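Local coordinates for thioredoxin domain-containing protein (Sinorhizobium meliloti, PDB 3U5R) that is of unknown function but has a thioredoxin-like, peroxiredoxin-related fold, consistent with an antioxidant or oxidoreductase role, at residues L149-D163 / T174-L186. Residues are numbered along the deposited sequence; the frame is centred on the assembly and turned at random.
Sequences LYDRERRLVYHGQFD and TGADLRAAVDAVL
Asp163 fastens the start of helix 176-186 through a single carboxylate oxygen: OD2 accepts from Gly175 N at 2.6 Å and from Thr174 N at 2.8 Å, the two amides arriving from opposite faces of the carboxylate plane. Its other oxygen, OD1, takes the backbone amide of Ala165. Within the first turn of the helix, Gln161 NE2 donates almost straight (169°) to Asp177 OD2 at 2.6 Å, in the plane of its own amide but from above the carboxylate. A water bridges the same OD2 to Tyr158 OH, and that hydroxyl donates to the backbone O of Gln161, tying the tyrosine to both the loop and, through the water, the helix carboxylate. The backbone joins in where Leu178 N donates to Phe162 O at 3.2 Å.

With CG anti to the backbone N (chi1 -176°), the Phe162 ring lies flat against Gly175, whose CA sits over its centre in a CH-pi contact 3.5 Å from the centroid, while Leu178 CD1 meets its edge. Replacing Phe162 by alanine would probably leave Gly175 CA without its aromatic face and open a gap beside Leu178 CD1. Along the helix, Ala181 CB packs against both Tyr158 CG and Leu149 CD2, each at 3.8 Å; at the far end Val185 CG2 touches Val157 CG2 at 3.5 Å.

Helix 176-186 runs antiparallel to edge strand 156-160, with 177° between their axes, and the strand's classic beta bulge sets Val157 and Tyr158 opposite Leu149: the C-terminal beta-hairpin and covering helix characteristic of the thioredoxin fold.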
# COMPACT_ATOMS: atom_id res chain seq x y z
N LEU A 149 1.07 -1.37 -7.77
CA LEU A 149 1.83 -2.56 -8.00
C LEU A 149 2.81 -2.31 -9.18
O LEU A 149 2.35 -1.87 -10.26
CB LEU A 149 0.90 -3.74 -8.40
CG LEU A 149 1.57 -5.12 -8.61
CD1 LEU A 149 2.17 -5.67 -7.26
CD2 LEU A 149 0.54 -6.04 -9.14
N TYR A 150 4.08 -2.70 -8.98
CA TYR A 150 5.15 -2.59 -9.97
C TYR A 150 5.67 -3.97 -10.38
O TYR A 150 5.72 -4.90 -9.55
CB TYR A 150 6.31 -1.79 -9.39
CG TYR A 150 5.83 -0.41 -9.04
CD1 TYR A 150 5.79 0.60 -10.01
CD2 TYR A 150 5.35 -0.14 -7.73
CE1 TYR A 150 5.34 1.88 -9.69
CE2 TYR A 150 4.82 1.15 -7.41
CZ TYR A 150 4.83 2.13 -8.40
OH TYR A 150 4.31 3.38 -8.12
N ASP A 151 6.18 -4.05 -11.61
CA ASP A 151 6.80 -5.26 -12.12
C ASP A 151 8.27 -5.26 -11.91
O ASP A 151 8.82 -4.43 -11.16
CB ASP A 151 6.41 -5.48 -13.60
CG ASP A 151 7.00 -4.36 -14.53
OD1 ASP A 151 7.87 -3.56 -14.08
OD2 ASP A 151 6.59 -4.32 -15.69
N ARG A 152 8.93 -6.18 -12.59
CA ARG A 152 10.36 -6.47 -12.43
C ARG A 152 11.21 -5.21 -12.73
O ARG A 152 12.24 -4.99 -12.10
CB ARG A 152 10.81 -7.61 -13.39
CG ARG A 152 10.14 -9.04 -13.21
CD ARG A 152 11.16 -10.25 -13.44
NE ARG A 152 12.29 -10.09 -12.48
CZ ARG A 152 12.79 -11.04 -11.68
NH1 ARG A 152 12.32 -12.28 -11.74
NH2 ARG A 152 13.76 -10.74 -10.81
N GLU A 153 10.75 -4.37 -13.66
CA GLU A 153 11.52 -3.15 -13.95
C GLU A 153 10.88 -1.98 -13.30
O GLU A 153 11.13 -0.85 -13.67
CB GLU A 153 11.63 -2.95 -15.48
CG GLU A 153 12.31 -4.19 -16.11
CD GLU A 153 13.84 -4.22 -15.89
OE1 GLU A 153 14.42 -3.28 -15.26
OE2 GLU A 153 14.47 -5.19 -16.39
N ARG A 154 10.07 -2.25 -12.26
CA ARG A 154 9.51 -1.22 -11.42
C ARG A 154 8.74 -0.22 -12.23
O ARG A 154 8.83 0.96 -11.99
CB ARG A 154 10.56 -0.57 -10.52
CG ARG A 154 11.20 -1.63 -9.55
CD ARG A 154 10.13 -2.32 -8.65
NE ARG A 154 10.79 -3.21 -7.68
CZ ARG A 154 10.73 -4.54 -7.66
NH1 ARG A 154 9.93 -5.24 -8.51
NH2 ARG A 154 11.40 -5.19 -6.70
N ARG A 155 7.96 -0.72 -13.19
CA ARG A 155 7.01 0.12 -13.87
C ARG A 155 5.60 -0.18 -13.34
O ARG A 155 5.27 -1.37 -13.13
CB ARG A 155 7.01 -0.15 -15.38
CG ARG A 155 8.42 -0.21 -15.97
CD ARG A 155 9.26 1.09 -15.65
NE ARG A 155 10.69 0.88 -16.02
CZ ARG A 155 11.28 1.25 -17.19
NH1 ARG A 155 10.61 1.95 -18.16
NH2 ARG A 155 12.58 0.93 -17.40
N LEU A 156 4.77 0.86 -13.21
CA LEU A 156 3.43 0.66 -12.60
C LEU A 156 2.52 -0.18 -13.49
O LEU A 156 2.29 0.17 -14.65
CB LEU A 156 2.76 2.00 -12.31
CG LEU A 156 1.39 2.01 -11.60
CD1 LEU A 156 1.50 1.55 -10.14
CD2 LEU A 156 0.79 3.45 -11.65
N VAL A 157 2.01 -1.29 -12.96
CA VAL A 157 1.13 -2.16 -13.74
C VAL A 157 -0.25 -2.25 -13.21
O VAL A 157 -1.16 -2.65 -13.95
CB VAL A 157 1.67 -3.59 -13.88
CG1 VAL A 157 2.92 -3.63 -14.87
CG2 VAL A 157 2.10 -4.23 -12.46
N TYR A 158 -0.44 -1.93 -11.92
CA TYR A 158 -1.81 -1.92 -11.41
C TYR A 158 -1.90 -0.84 -10.36
O TYR A 158 -0.98 -0.71 -9.54
CB TYR A 158 -2.23 -3.30 -10.81
CG TYR A 158 -3.62 -3.30 -10.15
CD1 TYR A 158 -4.75 -3.64 -10.90
CD2 TYR A 158 -3.81 -2.95 -8.80
CE1 TYR A 158 -6.06 -3.64 -10.33
CE2 TYR A 158 -5.13 -2.96 -8.19
CZ TYR A 158 -6.22 -3.30 -8.97
OH TYR A 158 -7.46 -3.29 -8.48
N HIS A 159 -2.98 -0.06 -10.42
CA HIS A 159 -3.22 1.02 -9.51
C HIS A 159 -4.72 1.01 -9.26
O HIS A 159 -5.51 1.32 -10.13
CB HIS A 159 -2.70 2.39 -10.03
CG HIS A 159 -2.98 3.53 -9.12
ND1 HIS A 159 -2.82 3.44 -7.75
CD2 HIS A 159 -3.46 4.77 -9.35
CE1 HIS A 159 -3.16 4.58 -7.19
NE2 HIS A 159 -3.54 5.40 -8.14
N GLY A 160 -5.13 0.57 -8.08
CA GLY A 160 -6.58 0.59 -7.80
C GLY A 160 -6.93 -0.23 -6.56
O GLY A 160 -6.09 -0.46 -5.68
N GLN A 161 -8.19 -0.61 -6.50
CA GLN A 161 -8.81 -1.25 -5.33
C GLN A 161 -8.18 -2.61 -5.01
O GLN A 161 -7.65 -3.40 -5.88
CB GLN A 161 -10.35 -1.37 -5.58
CG GLN A 161 -10.73 -2.52 -6.54
CD GLN A 161 -12.27 -2.59 -6.76
OE1 GLN A 161 -12.99 -1.73 -6.30
NE2 GLN A 161 -12.73 -3.58 -7.45
N PHE A 162 -8.23 -2.96 -3.74
CA PHE A 162 -7.78 -4.31 -3.30
C PHE A 162 -8.79 -5.33 -3.85
O PHE A 162 -8.45 -6.46 -4.33
CB PHE A 162 -7.75 -4.25 -1.75
CG PHE A 162 -7.24 -5.48 -1.06
CD1 PHE A 162 -5.93 -5.91 -1.26
CD2 PHE A 162 -8.06 -6.16 -0.14
CE1 PHE A 162 -5.44 -7.07 -0.59
CE2 PHE A 162 -7.61 -7.31 0.56
CZ PHE A 162 -6.27 -7.77 0.36
N ASP A 163 -10.07 -4.94 -3.77
CA ASP A 163 -11.18 -5.73 -4.34
C ASP A 163 -12.42 -4.86 -4.18
O ASP A 163 -12.30 -3.69 -3.80
CB ASP A 163 -11.37 -7.04 -3.54
CG ASP A 163 -11.54 -6.76 -2.01
OD1 ASP A 163 -12.00 -5.63 -1.62
OD2 ASP A 163 -11.23 -7.67 -1.19
N THR A 174 -11.64 -10.17 -0.12
CA THR A 174 -10.95 -11.29 -0.78
C THR A 174 -9.60 -10.85 -1.31
O THR A 174 -8.75 -11.69 -1.57
CB THR A 174 -11.70 -11.73 -2.07
OG1 THR A 174 -11.75 -10.60 -2.98
CG2 THR A 174 -13.20 -12.24 -1.77
N GLY A 175 -9.42 -9.56 -1.57
CA GLY A 175 -8.21 -9.15 -2.26
C GLY A 175 -8.13 -9.61 -3.72
O GLY A 175 -7.06 -9.53 -4.33
N ALA A 176 -9.25 -10.06 -4.29
CA ALA A 176 -9.18 -10.72 -5.63
C ALA A 176 -8.60 -9.86 -6.76
O ALA A 176 -7.82 -10.37 -7.55
CB ALA A 176 -10.58 -11.33 -6.07
N ASP A 177 -8.94 -8.57 -6.83
CA ASP A 177 -8.37 -7.68 -7.88
C ASP A 177 -6.84 -7.61 -7.79
O ASP A 177 -6.14 -7.82 -8.80
CB ASP A 177 -8.97 -6.25 -7.85
CG ASP A 177 -10.49 -6.21 -8.24
OD1 ASP A 177 -11.14 -7.23 -8.07
OD2 ASP A 177 -11.06 -5.14 -8.63
N LEU A 178 -6.32 -7.34 -6.59
CA LEU A 178 -4.87 -7.28 -6.40
C LEU A 178 -4.21 -8.63 -6.58
O LEU A 178 -3.17 -8.73 -7.21
CB LEU A 178 -4.50 -6.73 -5.00
CG LEU A 178 -3.58 -5.57 -4.87
CD1 LEU A 178 -2.99 -5.58 -3.46
CD2 LEU A 178 -2.56 -5.39 -5.99
N ARG A 179 -4.83 -9.67 -6.05
CA ARG A 179 -4.32 -11.03 -6.25
C ARG A 179 -4.20 -11.36 -7.71
O ARG A 179 -3.18 -11.80 -8.14
CB ARG A 179 -5.18 -12.06 -5.54
CG ARG A 179 -4.99 -11.94 -3.99
CD ARG A 179 -6.08 -12.86 -3.23
NE ARG A 179 -5.85 -12.92 -1.77
CZ ARG A 179 -4.97 -13.71 -1.16
NH1 ARG A 179 -4.25 -14.61 -1.81
NH2 ARG A 179 -4.95 -13.70 0.17
N ALA A 180 -5.27 -11.13 -8.48
CA ALA A 180 -5.20 -11.39 -9.92
C ALA A 180 -4.04 -10.62 -10.60
O ALA A 180 -3.30 -11.21 -11.40
CB ALA A 180 -6.59 -11.11 -10.61
N ALA A 181 -3.85 -9.36 -10.25
CA ALA A 181 -2.76 -8.52 -10.80
C ALA A 181 -1.36 -9.08 -10.41
O ALA A 181 -0.48 -9.26 -11.26
CB ALA A 181 -2.93 -7.07 -10.29
N VAL A 182 -1.17 -9.44 -9.14
CA VAL A 182 0.09 -10.05 -8.72
C VAL A 182 0.39 -11.36 -9.46
O VAL A 182 1.53 -11.55 -9.94
CB VAL A 182 0.14 -10.27 -7.17
CG1 VAL A 182 1.46 -11.01 -6.79
CG2 VAL A 182 0.08 -8.90 -6.50
N ASP A 183 -0.63 -12.24 -9.56
CA ASP A 183 -0.50 -13.51 -10.26
C ASP A 183 -0.04 -13.27 -11.73
O ASP A 183 0.84 -13.96 -12.22
CB ASP A 183 -1.84 -14.23 -10.31
CG ASP A 183 -2.25 -14.85 -8.93
OD1 ASP A 183 -1.43 -14.86 -7.98
OD2 ASP A 183 -3.38 -15.34 -8.79
N ALA A 184 -0.70 -12.33 -12.42
CA ALA A 184 -0.37 -11.98 -13.78
C ALA A 184 1.11 -11.53 -13.82
O ALA A 184 1.89 -11.98 -14.69
CB ALA A 184 -1.26 -10.81 -14.24
N VAL A 185 1.49 -10.60 -12.95
CA VAL A 185 2.90 -10.14 -12.96
C VAL A 185 3.86 -11.32 -12.71
O VAL A 185 4.89 -11.48 -13.42
CB VAL A 185 3.24 -9.03 -11.89
CG1 VAL A 185 4.78 -8.78 -11.83
CG2 VAL A 185 2.46 -7.73 -12.16
N LEU A 186 3.58 -12.12 -11.69
CA LEU A 186 4.53 -13.15 -11.32
C LEU A 186 4.62 -14.21 -12.46
O LEU A 186 5.69 -14.77 -12.66
CB LEU A 186 4.14 -13.85 -10.00
CG LEU A 186 4.28 -13.01 -8.72
CD1 LEU A 186 3.95 -13.97 -7.56
CD2 LEU A 186 5.71 -12.41 -8.64
O HOH W 1 -9.69 -3.11 -9.99